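Local coordinates for structural polyprotein, VP1 (Israeli acute paralysis virus, PDB 5CDD) that probably serves as a structural building block of the virus capsid, packing with the other capsid chains in the pentamer, at residues L43-T48 with R75-Y80; R86-G91 with D186-G191. All blocks are in the same frame, centred on the assembly; numbering follows the deposited sequence.

Interaction 1 of 2, residues L43-T48 with R75-Y80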
loop_
_atom_site.group_PDB
_atom_site.type_symbol
_atom_site.label_atom_id
_atom_site.label_comp_id
_atom_site.label_asym_id
_atom_site.label_seq_id
_atom_site.Cartn_x
_atom_site.Cartn_y
_atom_site.Cartn_z
ATOM N N LEU A 43 10.942 -8.259 33.944
ATOM C CA LEU A 43 12.225 -8.852 33.594
ATOM C C LEU A 43 12.614 -8.321 32.217
ATOM O O LEU A 43 13.592 -8.765 31.611
ATOM C CB LEU A 43 12.129 -10.381 33.562
ATOM C CG LEU A 43 11.851 -11.095 34.886
ATOM C CD1 LEU A 43 11.806 -12.593 34.655
ATOM C CD2 LEU A 43 12.929 -10.745 35.895
ATOM N N ARG A 44 11.819 -7.372 31.728
ATOM C CA ARG A 44 12.049 -6.734 30.437
ATOM C C ARG A 44 12.409 -5.278 30.711
ATOM O O ARG A 44 13.182 -4.661 29.977
ATOM C CB ARG A 44 10.790 -6.811 29.570
ATOM C CG ARG A 44 10.359 -8.230 29.239
ATOM C CD ARG A 44 11.359 -8.919 28.322
ATOM N NE ARG A 44 11.022 -10.324 28.111
ATOM C CZ ARG A 44 11.250 -11.291 28.996
ATOM N NH1 ARG A 44 11.825 -11.012 30.156
ATOM N NH2 ARG A 44 10.896 -12.540 28.722
ATOM N N THR A 45 11.835 -4.740 31.781
ATOM C CA THR A 45 12.101 -3.367 32.194
ATOM C C THR A 45 13.495 -3.318 32.810
ATOM O O THR A 45 13.870 -4.210 33.572
ATOM C CB THR A 45 11.104 -2.899 33.268
ATOM O OG1 THR A 45 11.164 -3.788 34.390
ATOM C CG2 THR A 45 9.692 -2.884 32.723
ATOM N N PHE A 46 14.262 -2.285 32.483
ATOM C CA PHE A 46 15.606 -2.148 33.030
ATOM C C PHE A 46 15.591 -1.415 34.358
ATOM O O PHE A 46 14.804 -0.489 34.560
ATOM C CB PHE A 46 16.520 -1.405 32.055
ATOM C CG PHE A 46 16.992 -2.244 30.903
ATOM C CD1 PHE A 46 16.125 -2.591 29.873
ATOM C CD2 PHE A 46 18.306 -2.698 30.854
ATOM C CE1 PHE A 46 16.560 -3.381 28.811
ATOM C CE2 PHE A 46 18.749 -3.487 29.799
ATOM C CZ PHE A 46 17.874 -3.828 28.775
ATOM N N ARG A 47 16.467 -1.836 35.261
ATOM C CA ARG A 47 16.579 -1.224 36.579
ATOM C C ARG A 47 18.049 -1.212 36.972
ATOM O O ARG A 47 18.785 -2.148 36.658
ATOM C CB ARG A 47 15.762 -2.017 37.599
ATOM C CG ARG A 47 14.256 -1.831 37.462
ATOM C CD ARG A 47 13.842 -0.443 37.914
ATOM N NE ARG A 47 12.395 -0.249 37.883
ATOM C CZ ARG A 47 11.691 0.005 36.783
ATOM N NH1 ARG A 47 12.301 0.102 35.608
ATOM N NH2 ARG A 47 10.376 0.172 36.860
ATOM N N THR A 48 18.482 -0.152 37.647
ATOM C CA THR A 48 19.879 -0.048 38.052
ATOM C C THR A 48 20.210 -1.025 39.169
ATOM O O THR A 48 19.393 -1.266 40.058
ATOM C CB THR A 48 20.236 1.384 38.525
ATOM O OG1 THR A 48 19.467 1.718 39.686
ATOM C CG2 THR A 48 19.946 2.393 37.429
ATOM N N ARG A 75 17.818 -5.890 45.142
ATOM C CA ARG A 75 17.461 -4.504 44.863
ATOM C C ARG A 75 16.654 -4.371 43.572
ATOM O O ARG A 75 15.574 -3.780 43.576
ATOM C CB ARG A 75 18.714 -3.628 44.770
ATOM C CG ARG A 75 18.399 -2.161 44.510
ATOM C CD ARG A 75 19.643 -1.342 44.215
ATOM N NE ARG A 75 19.297 0.014 43.791
ATOM C CZ ARG A 75 20.172 0.913 43.348
ATOM N NH1 ARG A 75 21.460 0.606 43.268
ATOM N NH2 ARG A 75 19.758 2.116 42.977
ATOM N N ASP A 76 17.174 -4.913 42.471
ATOM C CA ASP A 76 16.471 -4.835 41.191
ATOM C C ASP A 76 15.455 -5.965 41.047
ATOM O O ASP A 76 15.363 -6.840 41.907
ATOM C CB ASP A 76 17.460 -4.871 40.017
ATOM C CG ASP A 76 18.062 -6.246 39.791
ATOM O OD1 ASP A 76 18.721 -6.438 38.747
ATOM O OD2 ASP A 76 17.883 -7.134 40.652
ATOM N N TYR A 77 14.699 -5.951 39.954
ATOM C CA TYR A 77 13.683 -6.971 39.726
ATOM C C TYR A 77 14.240 -8.370 39.494
ATOM O O TYR A 77 13.700 -9.344 40.018
ATOM C CB TYR A 77 12.786 -6.575 38.550
ATOM C CG TYR A 77 11.990 -5.312 38.786
ATOM C CD1 TYR A 77 11.405 -5.059 40.023
ATOM C CD2 TYR A 77 11.798 -4.381 37.765
ATOM C CE1 TYR A 77 10.650 -3.914 40.244
ATOM C CE2 TYR A 77 11.041 -3.230 37.976
ATOM C CZ TYR A 77 10.472 -3.005 39.219
ATOM O OH TYR A 77 9.727 -1.870 39.443
ATOM N N MET A 78 15.308 -8.481 38.712
ATOM C CA MET A 78 15.890 -9.791 38.451
ATOM C C MET A 78 16.319 -10.474 39.741
ATOM O O MET A 78 16.090 -11.669 39.925
ATOM C CB MET A 78 17.082 -9.677 37.501
ATOM C CG MET A 78 16.681 -9.477 36.054
ATOM S SD MET A 78 18.067 -9.657 34.935
ATOM C CE MET A 78 18.188 -11.427 34.845
ATOM N N SER A 79 16.934 -9.709 40.636
ATOM C CA SER A 79 17.384 -10.251 41.909
ATOM C C SER A 79 16.206 -10.501 42.845
ATOM O O SER A 79 16.039 -11.600 43.373
ATOM C CB SER A 79 18.365 -9.288 42.574
ATOM O OG SER A 79 18.767 -9.773 43.842
ATOM N N TYR A 80 15.387 -9.474 43.041
ATOM C CA TYR A 80 14.235 -9.570 43.925
ATOM C C TYR A 80 13.309 -10.732 43.575
ATOM O O TYR A 80 12.947 -11.529 44.441
ATOM C CB TYR A 80 13.443 -8.264 43.896
ATOM C CG TYR A 80 12.449 -8.132 45.028
ATOM C CD1 TYR A 80 12.881 -8.021 46.350
ATOM C CD2 TYR A 80 11.078 -8.110 44.780
ATOM C CE1 TYR A 80 11.970 -7.889 47.397
ATOM C CE2 TYR A 80 10.160 -7.979 45.821
ATOM C CZ TYR A 80 10.612 -7.866 47.124
ATOM O OH TYR A 80 9.706 -7.716 48.150
#
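L43 and R47 lie across from M78 and D76, with CA–CA distances of 6.2 Å for L43 and M78 and 5.9 Å for R47 and D76. The main side-chain contact is R47 on Y77. A bend at chi2 (-71°) brings CG, NE and CZ of R47 close to one corner of the Y77 ring, with R47 NE 3.3 Å from Y77 CE2. Y77 CE2 sits over one face of the guanidinium, toward its rim, and the two planes are 51° apart. A weak hydrogen bond runs from R47 NH2 to Y77 OH (3.4 Å). R47 NH1 turns back to F46 O (2.8 Å), which lies close to the guanidinium plane, and the bond helps hold that plane. T45 OG1 meets the same Y77 ring at its edge. The contact joins the start of strand 47-55 to the start of helix 77-82, within the jelly-roll fold expected of picorna-like capsid proteins. D76 is the N-cap of that helix: its OD2 accepts from S79 N at 2.7 Å, on the syn side but tilted out of the carboxylate plane. Its OD1 forms a salt bridge with R182. At the other end, L43 CD2 packs on M78 CG (4.0 Å). R75 lays a face of its guanidinium near T48, while its polar end pairs with D51 and with D127 of a second copy of this protein.

Interaction 2 of 2, residues R86-G91 with D186-G191; sequences RFYRGG and DDFTFG
R86 and F87 both face G191, a classic beta bulge in which two backbone N-H groups share one carbonyl. F87 N gives the firmer bond to G191 O (3.2 Å), and R86 N a weak one. G191 N returns a bond to F87 O at 2.9 Å. R89 and T189 form the next hydrogen-bonded pair, with T189 N to R89 O at 2.8 Å and a weak bond from R89 N to T189 O. Between these two pairs, Y88 and F190 form a non-hydrogen-bonded pair. Strand 189-191 adds an antiparallel partner to the start of strand 87-98, in a sheet of the capsid jelly-roll. Y88 and F190 lie on one face of this sheet, where F190 CD1 touches Y88 CB at 3.8 Å. With CG anti to the backbone N (chi1 -170°), the F188 ring reaches Y88, where its CE1 meets Y88 CD1 obliquely at 3.9 Å. F188 CE2 lies over one face of the F190 ring. The edge of the F188 ring is turned to G90, whose CA is 3.9 Å from F188 CA. On the other face, F87, R89 and T189 pack against a neighbouring capsid chain; R89 NH2 donates to G41 O of that neighbouring chain.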
loop_
_atom_site.group_PDB
_atom_site.type_symbol
_atom_site.label_atom_id
_atom_site.label_comp_id
_atom_site.label_asym_id
_atom_site.label_seq_id
_atom_site.Cartn_x
_atom_site.Cartn_y
_atom_site.Cartn_z
ATOM N N ARG A 86 13.257 -21.227 41.596
ATOM C CA ARG A 86 14.475 -22.020 41.740
ATOM C C ARG A 86 15.332 -22.091 40.477
ATOM O O ARG A 86 16.542 -22.293 40.557
ATOM C CB ARG A 86 14.131 -23.445 42.182
ATOM C CG ARG A 86 15.353 -24.318 42.448
ATOM C CD ARG A 86 16.140 -23.805 43.646
ATOM N NE ARG A 86 15.422 -24.016 44.901
ATOM C CZ ARG A 86 15.661 -23.348 46.025
ATOM N NH1 ARG A 86 16.601 -22.414 46.058
ATOM N NH2 ARG A 86 14.961 -23.615 47.119
ATOM N N PHE A 87 14.709 -21.929 39.316
ATOM C CA PHE A 87 15.431 -22.003 38.048
ATOM C C PHE A 87 15.230 -20.765 37.187
ATOM O O PHE A 87 14.257 -20.029 37.356
ATOM C CB PHE A 87 14.959 -23.220 37.248
ATOM C CG PHE A 87 15.194 -24.532 37.934
ATOM C CD1 PHE A 87 16.451 -25.129 37.914
ATOM C CD2 PHE A 87 14.156 -25.176 38.600
ATOM C CE1 PHE A 87 16.672 -26.351 38.545
ATOM C CE2 PHE A 87 14.366 -26.398 39.235
ATOM C CZ PHE A 87 15.627 -26.986 39.208
ATOM N N TYR A 88 16.160 -20.543 36.262
ATOM C CA TYR A 88 16.073 -19.421 35.335
ATOM C C TYR A 88 16.350 -19.962 33.937
ATOM O O TYR A 88 16.818 -21.091 33.782
ATOM C CB TYR A 88 17.065 -18.309 35.705
ATOM C CG TYR A 88 18.517 -18.570 35.371
ATOM C CD1 TYR A 88 18.980 -18.494 34.057
ATOM C CD2 TYR A 88 19.438 -18.853 36.375
ATOM C CE1 TYR A 88 20.326 -18.689 33.755
ATOM C CE2 TYR A 88 20.785 -19.050 36.085
ATOM C CZ TYR A 88 21.223 -18.966 34.775
ATOM O OH TYR A 88 22.558 -19.155 34.493
ATOM N N ARG A 89 16.063 -19.160 32.921
ATOM C CA ARG A 89 16.260 -19.602 31.550
ATOM C C ARG A 89 16.148 -18.429 30.588
ATOM O O ARG A 89 15.243 -17.608 30.706
ATOM C CB ARG A 89 15.209 -20.664 31.232
ATOM C CG ARG A 89 15.187 -21.150 29.812
ATOM C CD ARG A 89 14.067 -20.506 29.021
ATOM N NE ARG A 89 13.804 -21.272 27.807
ATOM C CZ ARG A 89 12.895 -20.946 26.899
ATOM N NH1 ARG A 89 12.154 -19.858 27.059
ATOM N NH2 ARG A 89 12.720 -21.718 25.835
ATOM N N GLY A 90 17.076 -18.350 29.640
ATOM C CA GLY A 90 17.053 -17.261 28.680
ATOM C C GLY A 90 18.248 -16.336 28.818
ATOM O O GLY A 90 19.018 -16.439 29.774
ATOM N N GLY A 91 18.393 -15.421 27.863
ATOM C CA GLY A 91 19.504 -14.485 27.874
ATOM C C GLY A 91 19.357 -13.320 28.833
ATOM O O GLY A 91 18.390 -13.241 29.593
ATOM N N ASP A 186 14.479 -10.991 25.582
ATOM C CA ASP A 186 13.075 -11.298 25.342
ATOM C C ASP A 186 12.689 -12.761 25.601
ATOM O O ASP A 186 11.542 -13.150 25.385
ATOM C CB ASP A 186 12.699 -10.878 23.914
ATOM C CG ASP A 186 11.264 -10.382 23.807
ATOM O OD1 ASP A 186 10.839 -9.583 24.673
ATOM O OD2 ASP A 186 10.564 -10.776 22.849
ATOM N N ASP A 187 13.639 -13.563 26.080
ATOM C CA ASP A 187 13.379 -14.975 26.372
ATOM C C ASP A 187 13.594 -15.329 27.844
ATOM O O ASP A 187 13.210 -16.411 28.290
ATOM C CB ASP A 187 14.279 -15.883 25.521
ATOM C CG ASP A 187 13.935 -15.841 24.043
ATOM O OD1 ASP A 187 12.749 -16.042 23.699
ATOM O OD2 ASP A 187 14.856 -15.620 23.225
ATOM N N PHE A 188 14.207 -14.417 28.594
ATOM C CA PHE A 188 14.498 -14.650 30.005
ATOM C C PHE A 188 13.266 -14.804 30.886
ATOM O O PHE A 188 12.321 -14.020 30.796
ATOM C CB PHE A 188 15.361 -13.517 30.564
ATOM C CG PHE A 188 15.890 -13.793 31.940
ATOM C CD1 PHE A 188 17.004 -14.607 32.120
ATOM C CD2 PHE A 188 15.241 -13.292 33.062
ATOM C CE1 PHE A 188 17.461 -14.921 33.398
ATOM C CE2 PHE A 188 15.688 -13.599 34.343
ATOM C CZ PHE A 188 16.801 -14.417 34.511
ATOM N N THR A 189 13.299 -15.813 31.752
ATOM C CA THR A 189 12.201 -16.083 32.669
ATOM C C THR A 189 12.655 -16.989 33.811
ATOM O O THR A 189 13.677 -17.676 33.710
ATOM C CB THR A 189 11.016 -16.772 31.943
ATOM O OG1 THR A 189 9.912 -16.918 32.846
ATOM C CG2 THR A 189 11.424 -18.150 31.450
ATOM N N PHE A 190 11.894 -16.967 34.901
ATOM C CA PHE A 190 12.166 -17.807 36.060
ATOM C C PHE A 190 11.136 -18.927 36.044
ATOM O O PHE A 190 10.093 -18.808 35.402
ATOM C CB PHE A 190 12.023 -17.016 37.361
ATOM C CG PHE A 190 13.089 -15.975 37.564
ATOM C CD1 PHE A 190 14.427 -16.321 37.516
ATOM C CD2 PHE A 190 12.755 -14.651 37.806
ATOM C CE1 PHE A 190 15.421 -15.367 37.696
ATOM C CE2 PHE A 190 13.745 -13.689 37.988
ATOM C CZ PHE A 190 15.079 -14.053 37.933
ATOM N N GLY A 191 11.423 -20.010 36.756
ATOM C CA GLY A 191 10.500 -21.129 36.783
ATOM C C GLY A 191 10.549 -21.935 38.060
ATOM O O GLY A 191 11.542 -21.909 38.785
#

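The centres of interaction 1 and interaction 2 are about 13 Å apart, and the two touch directly. R44 NH2 lies 2.9 Å from F188 O, a probable hydrogen bond. R44 NE also forms a long, weak ion pair with D186 OD1 (3.5 Å). M78 packs from the helix side: its CE meets F188 CZ, and its carbonyl O lies near F190 CZ. L43 also packs on both phenylalanines. Residues of both segments of interaction 1 therefore touch the rings of F188 and F190. Helix 77-82 is followed in the chain by strand 87-98, and interaction 1 closes before interaction 2 opens. Both contacts reach the same sheet.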